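Local coordinates for protein Rna-directed RNA polymerase (Infectious pancreatic necrosis virus, PDB 3ZED) that probably acts as the viral RNA-dependent RNA polymerase, copying RNA from ribonucleoside triphosphates, and is probably found both free and covalently attached to the genomic RNA, at residues R218-P221 with S222-I225; M419-L422 with L423-W427. All blocks are in the same frame, centred on the assembly; numbering follows the deposited sequence.

Contact 1. Residues R218-P221 with S222-I225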
loop_
_atom_site.group_PDB
_atom_site.type_symbol
_atom_site.label_atom_id
_atom_site.label_comp_id
_atom_site.label_asym_id
_atom_site.label_seq_id
_atom_site.Cartn_x
_atom_site.Cartn_y
_atom_site.Cartn_z
ATOM N N ARG B 218 13.291 -14.316 14.942
ATOM C CA ARG B 218 13.425 -15.249 16.058
ATOM C C ARG B 218 13.070 -14.645 17.402
ATOM O O ARG B 218 13.034 -15.379 18.397
ATOM C CB ARG B 218 14.878 -15.779 16.166
ATOM C CG ARG B 218 15.440 -16.470 14.941
ATOM C CD ARG B 218 16.948 -16.634 15.067
ATOM N NE ARG B 218 17.528 -17.228 13.863
ATOM C CZ ARG B 218 17.539 -18.529 13.596
ATOM N NH1 ARG B 218 17.010 -19.391 14.450
ATOM N NH2 ARG B 218 18.069 -18.976 12.467
ATOM N N TRP B 219 12.882 -13.327 17.471
ATOM C CA TRP B 219 12.713 -12.671 18.758
ATOM C C TRP B 219 11.457 -11.844 18.909
ATOM O O TRP B 219 10.767 -11.531 17.928
ATOM C CB TRP B 219 13.927 -11.754 18.994
ATOM C CG TRP B 219 15.218 -12.516 19.119
ATOM C CD1 TRP B 219 15.669 -13.195 20.215
ATOM C CD2 TRP B 219 16.165 -12.761 18.073
ATOM N NE1 TRP B 219 16.873 -13.803 19.933
ATOM C CE2 TRP B 219 17.192 -13.568 18.619
ATOM C CE3 TRP B 219 16.242 -12.378 16.720
ATOM C CZ2 TRP B 219 18.309 -13.960 17.874
ATOM C CZ3 TRP B 219 17.340 -12.785 15.978
ATOM C CH2 TRP B 219 18.355 -13.564 16.552
ATOM N N ALA B 220 11.185 -11.466 20.174
ATOM C CA ALA B 220 10.111 -10.549 20.542
ATOM C C ALA B 220 10.483 -9.150 20.001
ATOM O O ALA B 220 11.669 -8.806 20.026
ATOM C CB ALA B 220 9.950 -10.521 22.059
ATOM N N PRO B 221 9.528 -8.343 19.500
ATOM C CA PRO B 221 9.893 -7.035 18.921
ATOM C C PRO B 221 10.775 -6.123 19.781
ATOM O O PRO B 221 11.687 -5.519 19.215
ATOM C CB PRO B 221 8.538 -6.374 18.671
ATOM C CG PRO B 221 7.638 -7.514 18.421
ATOM C CD PRO B 221 8.086 -8.605 19.347
ATOM N N SER B 222 10.520 -6.011 21.113
ATOM C CA SER B 222 11.293 -5.137 22.013
ATOM C C SER B 222 12.786 -5.493 22.060
ATOM O O SER B 222 13.606 -4.627 22.378
ATOM C CB SER B 222 10.728 -5.176 23.428
ATOM O OG SER B 222 10.888 -6.455 24.027
ATOM N N TRP B 223 13.137 -6.763 21.759
ATOM C CA TRP B 223 14.518 -7.239 21.771
ATOM C C TRP B 223 15.317 -6.715 20.548
ATOM O O TRP B 223 16.529 -6.910 20.479
ATOM C CB TRP B 223 14.550 -8.771 21.834
ATOM C CG TRP B 223 14.211 -9.336 23.178
ATOM C CD1 TRP B 223 13.088 -9.094 23.915
ATOM C CD2 TRP B 223 14.973 -10.303 23.916
ATOM N NE1 TRP B 223 13.114 -9.834 25.078
ATOM C CE2 TRP B 223 14.243 -10.612 25.086
ATOM C CE3 TRP B 223 16.190 -10.966 23.682
ATOM C CZ2 TRP B 223 14.717 -11.520 26.051
ATOM C CZ3 TRP B 223 16.660 -11.866 24.634
ATOM C CH2 TRP B 223 15.928 -12.135 25.802
ATOM N N LEU B 224 14.639 -6.063 19.591
ATOM C CA LEU B 224 15.272 -5.483 18.406
ATOM C C LEU B 224 15.765 -4.040 18.711
ATOM O O LEU B 224 16.397 -3.399 17.860
ATOM C CB LEU B 224 14.294 -5.516 17.213
ATOM C CG LEU B 224 14.394 -6.733 16.266
ATOM C CD1 LEU B 224 14.081 -8.063 16.987
ATOM C CD2 LEU B 224 13.503 -6.547 15.051
ATOM N N ILE B 225 15.506 -3.562 19.952
ATOM C CA ILE B 225 15.952 -2.263 20.430
ATOM C C ILE B 225 17.244 -2.475 21.187
ATOM O O ILE B 225 17.295 -3.204 22.180
ATOM C CB ILE B 225 14.916 -1.478 21.292
ATOM C CG1 ILE B 225 13.611 -1.198 20.533
ATOM C CG2 ILE B 225 15.543 -0.156 21.805
ATOM C CD1 ILE B 225 12.437 -1.065 21.442
#
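Trp223 turns its indole back toward the incoming chain, where Trp219 and Ala220 receive it on neighbouring parts of its ring system. The methyl of Ala220 is the small bump that fits against the five-membered side, its CB 3.9 Å from Trp223 CD1. On the six-membered side Trp219 brings up the corner of its pyrrole ring, CD1 lying 4.2 Å from Trp223 CE3. The two side chains cross at about a right angle and meet obliquely, CD1 to CE3 and CB to CB. Trp223 gets there because its CG stands anti to its own carbonyl carbon (chi1 -75°). Leu224 leaves the turn in a different direction and lies along the Pro221 and Ala220 carbonyls: its CB rests 3.3 Å from Pro221 O, while its CD1 nears Ala220 O and approaches Trp219 CB at 4.2 Å. The fold in the backbone that allows this is 3-10. Trp223 N donates to Ala220 O at 3.1 Å, and Leu224 N to Pro221 O at 3.0 Å. Beyond the turn, Pro221 fits between helices 260-278 and 326-340, Ser222 OG bonds to Asp268, and Arg79 makes a cation-pi contact with Trp223. Apolar side chains from a chain of another protein pack on Trp219, Ala220 and Trp223. The chemistry is thus divided: two backbone bonds set the tight 3-10 turn, while the side-chain contacts within it are apolar and non-directional, and the indoles also depend on neighbours outside it.

Contact 2. Residues M419-L422 with L423-W427; sequences MYYL and LTRGW
Arg425 folds back along its own helix, alongside Tyr421 and towards Tyr420. Its CB sits 3.3 Å from Tyr421 O, the carbonyl that takes the Arg425 backbone N-H. A turn about the CB-CG bond (chi2 67°) then carries the chain beside the Tyr421 ring, CG lying 3.7 Å from Tyr421 CE1 and CD running past CD1. At the tip, NE forms a salt bridge with Glu202 and NH2 another with Glu195, which also bonds the Tyr420 hydroxyl. NH1 lies obliquely to the Tyr420 ring and gives a nearly straight bond to Thr424 OG1, 3.1 Å away and exactly in the guanidinium plane. Two acids and a hydroxyl thus fix the rotation of this buried group, and the carboxylates would be expected to favour its positive charge.

Thr424 OG1 is itself a donor, reaching Tyr420 O at 2.8 Å; Thr424 N binds the same oxygen from the opposite face of the carbonyl plane. With OG1 between the backbone N and the carbonyl carbon (chi1 58°), CG2 is placed over one face of the Tyr420 ring, a CH-pi contact 3.9 Å from the centroid. Two residues after Tyr420, Leu422 O accepts from both Gly426 N and Trp427 N. The Trp427 bond, 2.9 Å from N to Leu422 O, spans five residues. The arrangement is that of an alpha helix, bonded i to i+4, with a pi-type turn formed by this i to i+5 bond; it belongs to helix 412-426, buried in the polymerase palm region.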
loop_
_atom_site.group_PDB
_atom_site.type_symbol
_atom_site.label_atom_id
_atom_site.label_comp_id
_atom_site.label_asym_id
_atom_site.label_seq_id
_atom_site.Cartn_x
_atom_site.Cartn_y
_atom_site.Cartn_z
ATOM N N MET B 419 3.511 -14.942 2.123
ATOM C CA MET B 419 4.336 -15.287 3.298
ATOM C C MET B 419 5.309 -16.416 2.950
ATOM O O MET B 419 6.475 -16.370 3.358
ATOM C CB MET B 419 3.456 -15.685 4.510
ATOM C CG MET B 419 2.870 -14.491 5.234
ATOM S SD MET B 419 4.136 -13.433 5.974
ATOM C CE MET B 419 3.164 -12.609 7.244
ATOM N N TYR B 420 4.831 -17.411 2.165
ATOM C CA TYR B 420 5.664 -18.514 1.687
ATOM C C TYR B 420 6.832 -17.951 0.848
ATOM O O TYR B 420 7.978 -18.317 1.071
ATOM C CB TYR B 420 4.813 -19.506 0.872
ATOM C CG TYR B 420 5.622 -20.614 0.237
ATOM C CD1 TYR B 420 5.899 -21.790 0.933
ATOM C CD2 TYR B 420 6.119 -20.487 -1.060
ATOM C CE1 TYR B 420 6.677 -22.797 0.368
ATOM C CE2 TYR B 420 6.902 -21.487 -1.633
ATOM C CZ TYR B 420 7.168 -22.647 -0.917
ATOM O OH TYR B 420 7.926 -23.647 -1.479
ATOM N N TYR B 421 6.522 -17.057 -0.113
ATOM C CA TYR B 421 7.506 -16.436 -1.000
ATOM C C TYR B 421 8.548 -15.624 -0.214
ATOM O O TYR B 421 9.743 -15.772 -0.468
ATOM C CB TYR B 421 6.802 -15.552 -2.040
ATOM C CG TYR B 421 7.757 -14.871 -2.992
ATOM C CD1 TYR B 421 8.518 -15.608 -3.894
ATOM C CD2 TYR B 421 7.900 -13.489 -2.994
ATOM C CE1 TYR B 421 9.415 -14.990 -4.760
ATOM C CE2 TYR B 421 8.785 -12.855 -3.862
ATOM C CZ TYR B 421 9.551 -13.611 -4.735
ATOM O OH TYR B 421 10.404 -12.992 -5.607
ATOM N N LEU B 422 8.110 -14.815 0.762
ATOM C CA LEU B 422 9.017 -14.008 1.582
ATOM C C LEU B 422 9.933 -14.876 2.460
ATOM O O LEU B 422 11.115 -14.577 2.578
ATOM C CB LEU B 422 8.227 -13.036 2.473
ATOM C CG LEU B 422 7.426 -11.895 1.772
ATOM C CD1 LEU B 422 6.638 -11.111 2.784
ATOM C CD2 LEU B 422 8.343 -10.918 1.037
ATOM N N LEU B 423 9.394 -15.950 3.069
ATOM C CA LEU B 423 10.177 -16.807 3.965
ATOM C C LEU B 423 11.117 -17.750 3.222
ATOM O O LEU B 423 12.149 -18.087 3.779
ATOM C CB LEU B 423 9.280 -17.606 4.924
ATOM C CG LEU B 423 9.100 -17.000 6.327
ATOM C CD1 LEU B 423 8.334 -15.664 6.271
ATOM C CD2 LEU B 423 8.377 -17.975 7.250
ATOM N N THR B 424 10.798 -18.136 1.972
ATOM C CA THR B 424 11.663 -19.034 1.203
ATOM C C THR B 424 12.707 -18.232 0.391
ATOM O O THR B 424 13.861 -18.617 0.367
ATOM C CB THR B 424 10.840 -19.992 0.292
ATOM O OG1 THR B 424 10.017 -19.244 -0.603
ATOM C CG2 THR B 424 9.964 -20.956 1.080
ATOM N N ARG B 425 12.310 -17.133 -0.262
ATOM C CA ARG B 425 13.212 -16.363 -1.118
ATOM C C ARG B 425 13.889 -15.184 -0.399
ATOM O O ARG B 425 14.940 -14.739 -0.855
ATOM C CB ARG B 425 12.467 -15.856 -2.382
ATOM C CG ARG B 425 12.388 -16.859 -3.546
ATOM C CD ARG B 425 11.528 -18.078 -3.244
ATOM N NE ARG B 425 11.428 -18.951 -4.410
ATOM C CZ ARG B 425 10.816 -20.128 -4.436
ATOM N NH1 ARG B 425 10.212 -20.596 -3.350
ATOM N NH2 ARG B 425 10.797 -20.845 -5.549
ATOM N N GLY B 426 13.293 -14.688 0.681
ATOM C CA GLY B 426 13.841 -13.557 1.422
ATOM C C GLY B 426 14.598 -13.997 2.660
ATOM O O GLY B 426 15.829 -13.908 2.715
ATOM N N TRP B 427 13.851 -14.525 3.645
ATOM C CA TRP B 427 14.323 -14.985 4.953
ATOM C C TRP B 427 15.047 -16.327 4.853
ATOM O O TRP B 427 14.693 -17.303 5.534
ATOM C CB TRP B 427 13.125 -15.049 5.914
ATOM C CG TRP B 427 12.604 -13.673 6.226
ATOM C CD1 TRP B 427 11.482 -13.085 5.726
ATOM C CD2 TRP B 427 13.255 -12.679 7.030
ATOM N NE1 TRP B 427 11.365 -11.805 6.208
ATOM C CE2 TRP B 427 12.443 -11.526 7.005
ATOM C CE3 TRP B 427 14.448 -12.659 7.785
ATOM C CZ2 TRP B 427 12.779 -10.360 7.706
ATOM C CZ3 TRP B 427 14.792 -11.497 8.458
ATOM C CH2 TRP B 427 13.956 -10.371 8.434
#

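Overall arrangement
Contact 1 comes first along the chain, in the loop between helix 194-204 and strand 225-226; contact 2 follows much later, near the C-terminal part of helix 412-426. Their centres are 20 Å apart and their nearest atoms about 7 Å, so they do not touch. Helix 326-340 links them: it meets Pro221 and Leu224 of contact 1, and Met419, Leu423 and Trp427 of contact 2. Helix 194-204, which precedes the first loop, packs on the second contact. All four segments belong to the birnavirus palm region. Through these two helices, a turn bordered by a chain of another protein is connected to a buried helix of the catalytic RdRp region.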